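Local coordinates for protein toll-like receptor 13 (Mus musculus, PDB 4Z0C) that recognises bacterial 23S rRNA as a single-stranded RNA sensor of innate immunity, signalling through MYD88 and TRAF6 to activate NF-kappa-B, at residues V285-T291 / D309-D315. Residues are numbered along the deposited sequence; the frame is centred on the assembly and turned at random.
Sequences VFQKNVT and DLGQNSD. With NAG (2-acetamido-2-deoxy-beta-D-glucopyranose), chain O.
Val285 bridges Asp309 in parallel register, and its CG1 lies 4.0 Å from Asp309 CB, the two side chains pointing the same way. Phe286 N hydrogen-bonds to Asp309 O (2.8 Å). The Phe286 ring has Leu310 CD2 at its edge and Val290 CG1 over the centre of one face. Gln287 CG stands beside its backbone N (chi1 -63°) and the chain runs on extended, which carries NE2 to Asp309 OD1. This hydrogen bond is nearly straight (2.8 Å, 167°) and comes from above the carboxylate plane. The same oxygen accepts Gly311 N along its C-O axis, closing an Asx turn, so two donors grip it. Lys288 N hydrogen-bonds to Gly311 O, and its aliphatic chain runs alongside Gln312, with CE 3.3 Å from Gln312 OE1. Asn289 is the probable attachment site of the sugar, but its ND2 is 2.9 Å from NAG C1, too long for a well-modelled glycosidic link. Asn289 ND2 also hydrogen-bonds Leu261 O of the preceding repeat.

Asn313 is the polar centre of the contact. Its OD1 accepts Val290 N almost head-on (2.8 Å) and Thr291 N weakly. Its ND2 donates to Phe286 O in the carbonyl plane (3.0 Å), and to Leu310 O from above the carbonyl plane. One buried amide thus ties its own turn to that of the preceding repeat, the role of the asparagine in a leucine-rich repeat. A water joins Asn289 OD1, Thr291 O and Asp315 N.

The segments are equivalent turns of LRR 11 and LRR 12 in the solenoid ectodomain, following strands 283-285 and 307-309. Inside the coil, Phe286 packs on helices 268-275 and 293-302, and Leu310 touches Ile296 of the latter.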
loop_
_atom_site.group_PDB
_atom_site.type_symbol
_atom_site.label_atom_id
_atom_site.label_comp_id
_atom_site.label_asym_id
_atom_site.label_seq_id
_atom_site.Cartn_x
_atom_site.Cartn_y
_atom_site.Cartn_z
ATOM N N VAL A 285 -8.192 30.599 26.220
ATOM C CA VAL A 285 -8.072 30.176 24.841
ATOM C C VAL A 285 -8.157 31.411 23.936
ATOM O O VAL A 285 -9.158 32.131 23.911
ATOM C CB VAL A 285 -9.111 29.087 24.503
ATOM C CG1 VAL A 285 -8.931 28.583 23.071
ATOM C CG2 VAL A 285 -8.943 27.908 25.467
ATOM N N PHE A 286 -7.093 31.635 23.179
ATOM C CA PHE A 286 -6.812 32.937 22.583
ATOM C C PHE A 286 -6.290 32.749 21.149
ATOM O O PHE A 286 -5.110 32.950 20.871
ATOM C CB PHE A 286 -5.767 33.640 23.460
ATOM C CG PHE A 286 -5.944 35.128 23.568
ATOM C CD1 PHE A 286 -7.192 35.677 23.828
ATOM C CD2 PHE A 286 -4.847 35.979 23.450
ATOM C CE1 PHE A 286 -7.354 37.048 23.935
ATOM C CE2 PHE A 286 -4.996 37.348 23.561
ATOM C CZ PHE A 286 -6.254 37.882 23.803
ATOM N N GLN A 287 -7.203 32.393 20.244
ATOM C CA GLN A 287 -6.860 31.870 18.925
ATOM C C GLN A 287 -7.269 32.674 17.692
ATOM O O GLN A 287 -8.180 33.492 17.734
ATOM C CB GLN A 287 -7.456 30.472 18.759
ATOM C CG GLN A 287 -6.929 29.447 19.715
ATOM C CD GLN A 287 -7.412 28.064 19.333
ATOM O OE1 GLN A 287 -8.407 27.925 18.617
ATOM N NE2 GLN A 287 -6.676 27.037 19.749
ATOM N N LYS A 288 -6.594 32.372 16.580
ATOM C CA LYS A 288 -6.944 32.897 15.259
ATOM C C LYS A 288 -6.635 34.384 15.070
ATOM O O LYS A 288 -7.515 35.188 14.772
ATOM C CB LYS A 288 -8.389 32.540 14.846
ATOM C CG LYS A 288 -8.575 31.051 14.540
ATOM C CD LYS A 288 -9.958 30.735 13.960
ATOM C CE LYS A 288 -10.306 29.246 14.087
ATOM N NZ LYS A 288 -11.709 28.927 13.669
ATOM N N ASN A 289 -5.362 34.722 15.233
ATOM C CA ASN A 289 -4.869 36.036 14.850
ATOM C C ASN A 289 -5.441 37.105 15.759
ATOM O O ASN A 289 -5.839 38.196 15.343
ATOM C CB ASN A 289 -5.215 36.304 13.390
ATOM C CG ASN A 289 -4.602 37.555 12.864
ATOM O OD1 ASN A 289 -3.476 37.923 13.216
ATOM N ND2 ASN A 289 -5.368 38.255 12.036
ATOM N N VAL A 290 -5.445 36.764 17.032
ATOM C CA VAL A 290 -6.035 37.605 18.037
ATOM C C VAL A 290 -4.926 38.485 18.662
ATOM O O VAL A 290 -5.195 39.541 19.211
ATOM C CB VAL A 290 -6.805 36.695 19.040
ATOM C CG1 VAL A 290 -6.261 36.810 20.441
ATOM C CG2 VAL A 290 -8.282 37.007 18.999
ATOM N N THR A 291 -3.673 38.074 18.505
ATOM C CA THR A 291 -2.546 38.790 19.100
ATOM C C THR A 291 -1.228 38.563 18.346
ATOM O O THR A 291 -1.151 37.733 17.451
ATOM C CB THR A 291 -2.334 38.360 20.567
ATOM O OG1 THR A 291 -1.381 39.226 21.201
ATOM C CG2 THR A 291 -1.803 36.940 20.622
ATOM N N ASP A 309 -3.794 29.006 25.420
ATOM C CA ASP A 309 -3.852 28.428 24.093
ATOM C C ASP A 309 -3.738 29.531 23.049
ATOM O O ASP A 309 -4.648 30.334 22.900
ATOM C CB ASP A 309 -5.156 27.661 23.888
ATOM C CG ASP A 309 -5.140 26.777 22.629
ATOM O OD1 ASP A 309 -4.531 27.164 21.598
ATOM O OD2 ASP A 309 -5.746 25.681 22.675
ATOM N N LEU A 310 -2.624 29.553 22.313
ATOM C CA LEU A 310 -2.391 30.596 21.318
ATOM C C LEU A 310 -2.408 30.075 19.890
ATOM O O LEU A 310 -1.834 30.689 18.998
ATOM C CB LEU A 310 -1.073 31.318 21.593
ATOM C CG LEU A 310 -1.078 32.305 22.768
ATOM C CD1 LEU A 310 0.336 32.780 23.103
ATOM C CD2 LEU A 310 -1.989 33.474 22.453
ATOM N N GLY A 311 -3.070 28.944 19.676
ATOM C CA GLY A 311 -3.130 28.335 18.359
ATOM C C GLY A 311 -3.696 29.220 17.264
ATOM O O GLY A 311 -4.614 29.997 17.503
ATOM N N GLN A 312 -3.151 29.075 16.060
ATOM C CA GLN A 312 -3.609 29.798 14.870
ATOM C C GLN A 312 -3.373 31.314 14.922
ATOM O O GLN A 312 -4.101 32.078 14.290
ATOM C CB GLN A 312 -5.081 29.503 14.570
ATOM C CG GLN A 312 -5.380 28.059 14.179
ATOM C CD GLN A 312 -6.839 27.838 13.854
ATOM O OE1 GLN A 312 -7.636 27.483 14.718
ATOM N NE2 GLN A 312 -7.210 28.114 12.611
ATOM N N ASN A 313 -2.373 31.751 15.683
ATOM C CA ASN A 313 -1.946 33.151 15.618
ATOM C C ASN A 313 -0.890 33.370 14.546
ATOM O O ASN A 313 0.317 33.257 14.795
ATOM C CB ASN A 313 -1.507 33.660 16.985
ATOM C CG ASN A 313 -2.700 33.954 17.884
ATOM O OD1 ASN A 313 -3.491 34.850 17.586
ATOM N ND2 ASN A 313 -2.851 33.188 18.971
ATOM N N SER A 314 -1.377 33.692 13.350
ATOM C CA SER A 314 -0.563 33.739 12.148
ATOM C C SER A 314 0.588 34.757 12.179
ATOM O O SER A 314 1.541 34.645 11.409
ATOM C CB SER A 314 -1.471 33.975 10.935
ATOM O OG SER A 314 -2.446 34.968 11.208
ATOM N N ASP A 315 0.512 35.735 13.073
ATOM C CA ASP A 315 1.584 36.730 13.189
ATOM C C ASP A 315 2.720 36.303 14.118
ATOM O O ASP A 315 3.670 37.069 14.338
ATOM C CB ASP A 315 1.032 38.088 13.633
ATOM C CG ASP A 315 0.372 38.848 12.496
ATOM O OD1 ASP A 315 0.570 38.467 11.324
ATOM O OD2 ASP A 315 -0.360 39.821 12.778
HETATM C C1 NAG O . -3.282 40.099 11.162
HETATM C C2 NAG O . -3.986 39.812 9.854
HETATM C C3 NAG O . -3.672 41.018 8.987
HETATM C C4 NAG O . -4.183 42.292 9.692
HETATM C C5 NAG O . -4.010 42.277 11.232
HETATM C C6 NAG O . -5.004 43.179 11.958
HETATM C C7 NAG O . -4.366 37.699 8.697
HETATM C C8 NAG O . -3.819 36.340 8.404
HETATM N N2 NAG O . -3.549 38.536 9.318
HETATM O O3 NAG O . -4.251 40.831 7.715
HETATM O O4 NAG O . -3.507 43.420 9.158
HETATM O O5 NAG O . -4.137 40.990 11.819
HETATM O O6 NAG O . -4.800 43.037 13.348
HETATM O O7 NAG O . -5.504 37.987 8.349
HETATM O O HOH W 1 -1.740 36.764 14.819
#